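Side-chain contacts in probable LacI-family transcriptional regulator (Corynebacterium glutamicum ATCC 13032, PDB 3BIL), which probably acts as a DNA-binding transcription factor of the LacI family, with a helix-turn-helix region joined to a periplasmic-binding-protein-like domain: residues H79-A82 against A83-T86; T165-P168 against Q169-I172; E204-K207 against A208-N212. One frame throughout, in Å; residues are numbered along the deposited sequence.

How the contacts relate
The three contacts follow one another along the chain, all within the periplasmic-binding-protein-like part. Contact 1 (79-86) forms the first turns of helix 79-94, between strands 69-73 and 99-103 of one lobe. Contact 2 (165-172) is the passage from strand 163-167 into helix 169-181, on which the chain leaves that lobe for the other. Contact 3 (204-212) ends helix 197-212 in the second lobe. The centres of contacts 1 and 2 are about 18 Å apart and the contacts do not touch; those of contacts 1 and 3 are about 28 Å apart. Contacts 2 and 3, about 12 Å between centres, do touch: Pro168 and Ile172 pack against Asp205 and Phe206, joining two helices of one lobe, with contact 1 in the other.

Contact 1 of 3, residues H79-A82 against A83-T86; sequences HYFA and AMVT
Ala83, Met84, Val85 and Thr86 send their backbone N-H groups to the carbonyls of His79, Tyr80, Phe81 and Ala82, a regular i to i+4 alpha-helical pattern whose longest bond is Val85 N to Phe81 O, 3.3 Å. Ala82 O is gripped twice: Thr86 N reaches it at 3.0 Å and Thr86 OG1 at 2.7 Å, from opposite faces of the carbonyl plane. A threonine suits this place because its hydroxyl, turned beside its own backbone N (chi1 -55°), is satisfied within the helix, while the residue also packs on Ile77 of the second subunit. On another side Met84 runs out extended and bends only at its last torsion (chi3 -82°). That bend carries CE obliquely against the ring of Tyr80, 3.3 Å from OH and 3.4 Å from CE2, with Phe81 CD1 farther off at 4.4 Å. The flexible thioether side chain also touches Val296 of helix 296-308. Tyr80 OH makes a weak hydrogen bond to Asp152, and His79 stacks on His279. This is the start of the helix of the beta-alpha-beta unit 69-73, 79-94, 99-103, at the cleft between the lobes and the subunit interface, as in LacI-family regulators.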
loop_
_atom_site.group_PDB
_atom_site.type_symbol
_atom_site.label_atom_id
_atom_site.label_comp_id
_atom_site.label_asym_id
_atom_site.label_seq_id
_atom_site.Cartn_x
_atom_site.Cartn_y
_atom_site.Cartn_z
ATOM N N HIS A 79 -0.634 3.396 2.386
ATOM C CA HIS A 79 0.608 3.335 1.686
ATOM C C HIS A 79 1.607 4.209 2.406
ATOM O O HIS A 79 2.805 3.935 2.374
ATOM C CB HIS A 79 0.429 3.776 0.244
ATOM C CG HIS A 79 1.713 4.095 -0.454
ATOM N ND1 HIS A 79 2.225 5.377 -0.525
ATOM C CD2 HIS A 79 2.590 3.302 -1.116
ATOM C CE1 HIS A 79 3.355 5.359 -1.210
ATOM N NE2 HIS A 79 3.604 4.111 -1.572
ATOM N N TYR A 80 1.125 5.242 3.084
ATOM C CA TYR A 80 2.018 6.119 3.824
ATOM C C TYR A 80 2.685 5.424 5.007
ATOM O O TYR A 80 3.889 5.536 5.210
ATOM C CB TYR A 80 1.257 7.327 4.311
ATOM C CG TYR A 80 2.028 8.196 5.271
ATOM C CD1 TYR A 80 2.874 9.211 4.812
ATOM C CD2 TYR A 80 1.888 8.016 6.645
ATOM C CE1 TYR A 80 3.548 10.014 5.683
ATOM C CE2 TYR A 80 2.573 8.808 7.527
ATOM C CZ TYR A 80 3.394 9.809 7.039
ATOM O OH TYR A 80 4.040 10.597 7.949
ATOM N N PHE A 81 1.892 4.719 5.795
ATOM C CA PHE A 81 2.411 3.999 6.903
ATOM C C PHE A 81 3.230 2.758 6.481
ATOM O O PHE A 81 4.083 2.293 7.249
ATOM C CB PHE A 81 1.258 3.612 7.822
ATOM C CG PHE A 81 0.694 4.760 8.599
ATOM C CD1 PHE A 81 1.512 5.543 9.412
ATOM C CD2 PHE A 81 -0.660 5.050 8.539
ATOM C CE1 PHE A 81 0.978 6.620 10.154
ATOM C CE2 PHE A 81 -1.211 6.105 9.283
ATOM C CZ PHE A 81 -0.398 6.909 10.086
ATOM N N ALA A 82 2.968 2.210 5.285
ATOM C CA ALA A 82 3.795 1.106 4.779
ATOM C C ALA A 82 5.130 1.674 4.254
ATOM O O ALA A 82 6.199 1.063 4.409
ATOM C CB ALA A 82 3.058 0.314 3.710
ATOM N N ALA A 83 5.071 2.863 3.656
ATOM C CA ALA A 83 6.297 3.581 3.282
ATOM C C ALA A 83 7.138 3.896 4.512
ATOM O O ALA A 83 8.315 3.639 4.526
ATOM C CB ALA A 83 5.974 4.856 2.485
ATOM N N MET A 84 6.519 4.429 5.556
ATOM C CA MET A 84 7.236 4.771 6.760
ATOM C C MET A 84 7.979 3.559 7.359
ATOM O O MET A 84 9.125 3.699 7.793
ATOM C CB MET A 84 6.301 5.386 7.786
ATOM C CG MET A 84 7.045 6.027 8.987
ATOM S SD MET A 84 5.793 6.388 10.189
ATOM C CE MET A 84 5.221 7.951 9.515
ATOM N N VAL A 85 7.343 2.388 7.401
ATOM C CA VAL A 85 7.990 1.224 8.015
ATOM C C VAL A 85 9.062 0.629 7.109
ATOM O O VAL A 85 10.084 0.181 7.594
ATOM C CB VAL A 85 7.003 0.142 8.546
ATOM C CG1 VAL A 85 5.985 0.766 9.495
ATOM C CG2 VAL A 85 6.314 -0.612 7.406
ATOM N N THR A 86 8.853 0.648 5.801
ATOM C CA THR A 86 9.896 0.236 4.897
ATOM C C THR A 86 11.132 1.104 5.179
ATOM O O THR A 86 12.222 0.579 5.346
ATOM C CB THR A 86 9.460 0.402 3.435
ATOM O OG1 THR A 86 8.240 -0.300 3.225
ATOM C CG2 THR A 86 10.503 -0.128 2.469
#

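Contact 2 of 3, residues T165-P168 against Q169-I172; sequences TSNP and QPGI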
loop_
_atom_site.group_PDB
_atom_site.type_symbol
_atom_site.label_atom_id
_atom_site.label_comp_id
_atom_site.label_asym_id
_atom_site.label_seq_id
_atom_site.Cartn_x
_atom_site.Cartn_y
_atom_site.Cartn_z
ATOM N N THR A 165 7.374 14.521 14.065
ATOM C CA THR A 165 6.129 14.676 13.333
ATOM C C THR A 165 6.352 15.601 12.156
ATOM O O THR A 165 7.368 16.289 12.111
ATOM C CB THR A 165 5.002 15.276 14.209
ATOM O OG1 THR A 165 5.427 16.519 14.780
ATOM C CG2 THR A 165 4.583 14.303 15.305
ATOM N N SER A 166 5.429 15.603 11.192
ATOM C CA SER A 166 5.521 16.527 10.075
ATOM C C SER A 166 4.783 17.812 10.404
ATOM O O SER A 166 3.740 17.768 11.046
ATOM C CB SER A 166 4.963 15.910 8.797
ATOM O OG SER A 166 3.544 15.946 8.799
ATOM N N ASN A 167 5.344 18.953 10.013
ATOM C CA ASN A 167 4.643 20.231 10.174
ATOM C C ASN A 167 3.799 20.531 8.959
ATOM O O ASN A 167 4.338 20.783 7.874
ATOM C CB ASN A 167 5.586 21.404 10.459
ATOM C CG ASN A 167 4.863 22.761 10.433
ATOM O OD1 ASN A 167 3.627 22.846 10.390
ATOM N ND2 ASN A 167 5.639 23.820 10.443
ATOM N N PRO A 168 2.468 20.518 9.131
ATOM C CA PRO A 168 1.587 20.592 7.950
ATOM C C PRO A 168 1.332 21.979 7.427
ATOM O O PRO A 168 0.802 22.136 6.308
ATOM C CB PRO A 168 0.282 19.946 8.437
ATOM C CG PRO A 168 0.386 19.868 9.974
ATOM C CD PRO A 168 1.722 20.393 10.400
ATOM N N GLN A 169 1.719 22.999 8.190
ATOM C CA GLN A 169 1.339 24.382 7.844
ATOM C C GLN A 169 1.927 24.898 6.490
ATOM O O GLN A 169 1.200 25.525 5.685
ATOM C CB GLN A 169 1.652 25.303 9.017
ATOM C CG GLN A 169 1.148 26.750 8.929
ATOM C CD GLN A 169 1.909 27.612 7.933
ATOM O OE1 GLN A 169 3.144 27.541 7.812
ATOM N NE2 GLN A 169 1.165 28.444 7.200
ATOM N N PRO A 170 3.240 24.674 6.243
ATOM C CA PRO A 170 3.834 25.128 4.979
ATOM C C PRO A 170 3.214 24.578 3.709
ATOM O O PRO A 170 2.950 25.343 2.793
ATOM C CB PRO A 170 5.299 24.716 5.116
ATOM C CG PRO A 170 5.531 24.664 6.621
ATOM C CD PRO A 170 4.260 24.093 7.151
ATOM N N GLY A 171 2.944 23.274 3.646
ATOM C CA GLY A 171 2.220 22.668 2.496
ATOM C C GLY A 171 0.768 23.126 2.357
ATOM O O GLY A 171 0.304 23.498 1.239
ATOM N N ILE A 172 0.046 23.143 3.484
ATOM C CA ILE A 172 -1.359 23.582 3.475
ATOM C C ILE A 172 -1.485 25.052 3.033
ATOM O O ILE A 172 -2.282 25.399 2.083
ATOM C CB ILE A 172 -2.053 23.278 4.782
ATOM C CG1 ILE A 172 -2.089 21.758 4.999
ATOM C CG2 ILE A 172 -3.469 23.802 4.756
ATOM C CD1 ILE A 172 -2.409 21.293 6.436
#
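With CG anti to its backbone N (chi1 172°) and OD1 nearly eclipsing CA (chi2 10°), Asn167 swings OD1 forward to the backbone of Gln169, while Ile172, its CG1 beside its own N and anti to the carbonyl carbon, brings that CG1 to 3.2 Å from Pro168 O. The result is an Asx turn that caps the start of helix 169-181, between strand 163-167 and that helix. Gln169 N donates to Asn167 OD1 at 2.9 Å, and the N-H points almost straight at the oxygen (165°), although the donor stands well above the plane of the amide. Asparagine suits the site since its short side chain can supply the acceptor that an N-H of the first turn lacks in the backbone. Its own backbone is hydrogen-bonded to Ile323 of strand 322-328, which ties the residue to the sheet.

Two prolines fit the turn because neither position has to provide an N-H: Pro168 precedes Gln169, and Pro170 lies in the first turn of the helix. The side chains of Pro170 and Asn167 cross at about a right angle, Pro170 CD lying 3.6 Å from Asn167 ND2, and the same CD lies 3.4 Å from Asn167 O. Gln169 runs alongside Asn167 for its first atoms, then bends away, as befits a polar chain at an exposed place. Before the turn, Ser166 OG is hydrogen-bonded to Gln294 OE1. Gly171 adds no side chain where the helix is buried. The first helical bond joins Ile172 N to Pro168 O, 3.1 Å long and nearly in line with the carbonyl. Over this bond Ile172 folds back along the turn, its CD1 resting 3.6 Å from Pro168 CB.

Contact 3 of 3, residues E204-K207 against A208-N212; sequences EDFK and AACAN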
loop_
_atom_site.group_PDB
_atom_site.type_symbol
_atom_site.label_atom_id
_atom_site.label_comp_id
_atom_site.label_asym_id
_atom_site.label_seq_id
_atom_site.Cartn_x
_atom_site.Cartn_y
_atom_site.Cartn_z
ATOM N N GLU A 204 -7.055 23.037 11.662
ATOM C CA GLU A 204 -6.637 24.394 12.118
ATOM C C GLU A 204 -5.917 25.138 10.962
ATOM O O GLU A 204 -6.364 26.232 10.561
ATOM C CB GLU A 204 -5.717 24.398 13.360
ATOM C CG GLU A 204 -6.189 23.654 14.626
ATOM C CD GLU A 204 -5.084 23.550 15.737
ATOM O OE1 GLU A 204 -5.248 22.718 16.674
ATOM O OE2 GLU A 204 -4.056 24.288 15.681
ATOM N N ASP A 205 -4.855 24.515 10.406
ATOM C CA ASP A 205 -4.000 25.129 9.366
ATOM C C ASP A 205 -4.710 25.475 8.074
ATOM O O ASP A 205 -4.459 26.489 7.435
ATOM C CB ASP A 205 -2.815 24.229 9.064
ATOM C CG ASP A 205 -1.943 23.999 10.283
ATOM O OD1 ASP A 205 -1.184 23.010 10.315
ATOM O OD2 ASP A 205 -2.010 24.808 11.224
ATOM N N PHE A 206 -5.595 24.618 7.648
ATOM C CA PHE A 206 -6.364 24.964 6.493
ATOM C C PHE A 206 -7.272 26.166 6.828
ATOM O O PHE A 206 -7.507 27.032 5.954
ATOM C CB PHE A 206 -7.162 23.726 6.007
ATOM C CG PHE A 206 -8.317 24.068 5.117
ATOM C CD1 PHE A 206 -8.133 24.217 3.759
ATOM C CD2 PHE A 206 -9.592 24.295 5.668
ATOM C CE1 PHE A 206 -9.202 24.538 2.920
ATOM C CE2 PHE A 206 -10.661 24.659 4.862
ATOM C CZ PHE A 206 -10.464 24.780 3.468
ATOM N N LYS A 207 -7.797 26.228 8.059
ATOM C CA LYS A 207 -8.702 27.352 8.431
ATOM C C LYS A 207 -7.950 28.701 8.440
ATOM O O LYS A 207 -8.356 29.660 7.745
ATOM C CB LYS A 207 -9.462 27.099 9.756
ATOM C CG LYS A 207 -10.792 26.275 9.651
ATOM C CD LYS A 207 -11.053 25.588 10.989
ATOM C CE LYS A 207 -12.549 25.574 11.418
ATOM N NZ LYS A 207 -12.795 24.693 12.676
ATOM N N ALA A 208 -6.832 28.745 9.169
ATOM C CA ALA A 208 -5.924 29.914 9.162
ATOM C C ALA A 208 -5.402 30.335 7.779
ATOM O O ALA A 208 -5.446 31.519 7.441
ATOM C CB ALA A 208 -4.775 29.691 10.127
ATOM N N ALA A 209 -4.920 29.381 6.976
ATOM C CA ALA A 209 -4.519 29.679 5.587
ATOM C C ALA A 209 -5.603 30.364 4.783
ATOM O O ALA A 209 -5.311 31.238 3.990
ATOM C CB ALA A 209 -4.088 28.420 4.845
ATOM N N CYS A 210 -6.848 29.924 4.932
ATOM C CA CYS A 210 -7.954 30.552 4.227
ATOM C C CYS A 210 -8.130 32.015 4.655
ATOM O O CYS A 210 -8.349 32.906 3.817
ATOM C CB CYS A 210 -9.226 29.764 4.479
ATOM S SG CYS A 210 -9.312 28.213 3.541
ATOM N N ALA A 211 -8.028 32.256 5.958
ATOM C CA ALA A 211 -8.083 33.607 6.496
ATOM C C ALA A 211 -6.852 34.325 5.976
ATOM O O ALA A 211 -6.963 35.391 5.374
ATOM C CB ALA A 211 -8.105 33.587 8.039
ATOM N N ASN A 212 -5.670 33.745 6.179
ATOM C CA ASN A 212 -4.481 34.474 5.801
ATOM C C ASN A 212 -4.433 34.812 4.325
ATOM O O ASN A 212 -3.833 35.819 3.944
ATOM C CB ASN A 212 -3.188 33.805 6.220
ATOM C CG ASN A 212 -1.972 34.609 5.749
ATOM O OD1 ASN A 212 -1.463 35.454 6.491
ATOM N ND2 ASN A 212 -1.554 34.411 4.483
#
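Ala208 N donates to Glu204 O over 2.9 Å, with the hydrogen nearly in line with both atoms (168°) and the donor lying almost straight ahead of the carbonyl. The next three residues repeat the step: Ala209 N bonds to Asp205 O, Cys210 N to Phe206 O, and Ala211 N, in the carbonyl plane, to Lys207 O at 3.2 Å.

The side-chain contact is carried by Phe206 and Cys210, one turn apart. The phenyl group stands anti to its backbone N (chi1 161°), while the thiol of Cys210 (chi1 -76°) leans back toward it. Cys210 SG therefore sits over one face of the Phe206 ring, 3.9 Å from the centroid and displaced toward the rim, where CZ at 3.6 Å and CE1 at 3.7 Å are its nearest ring atoms. A small, polarisable sulfur can approach an aromatic face this closely and stay buried. The ring is also stacked with Tyr189 and packs on Ile172 and Val176 of helix 169-181; Cys210 meets Ile215 and Gln218 in the loop that follows.

Ala209 CB is small enough for Val176 of helix 169-181 to pack close on the buried flank. Glu204, Lys207, Ala208 and Ala211 occupy the exposed side, the charged chains there suited to solvent. Such a helix, buried on one flank and solvent-facing on the other, carrying an i to i+4 cysteine sulfur-aromatic contact, is the middle element of the beta-alpha-beta unit running from strand 187-190 to strand 219-221 at the edge of the lobe.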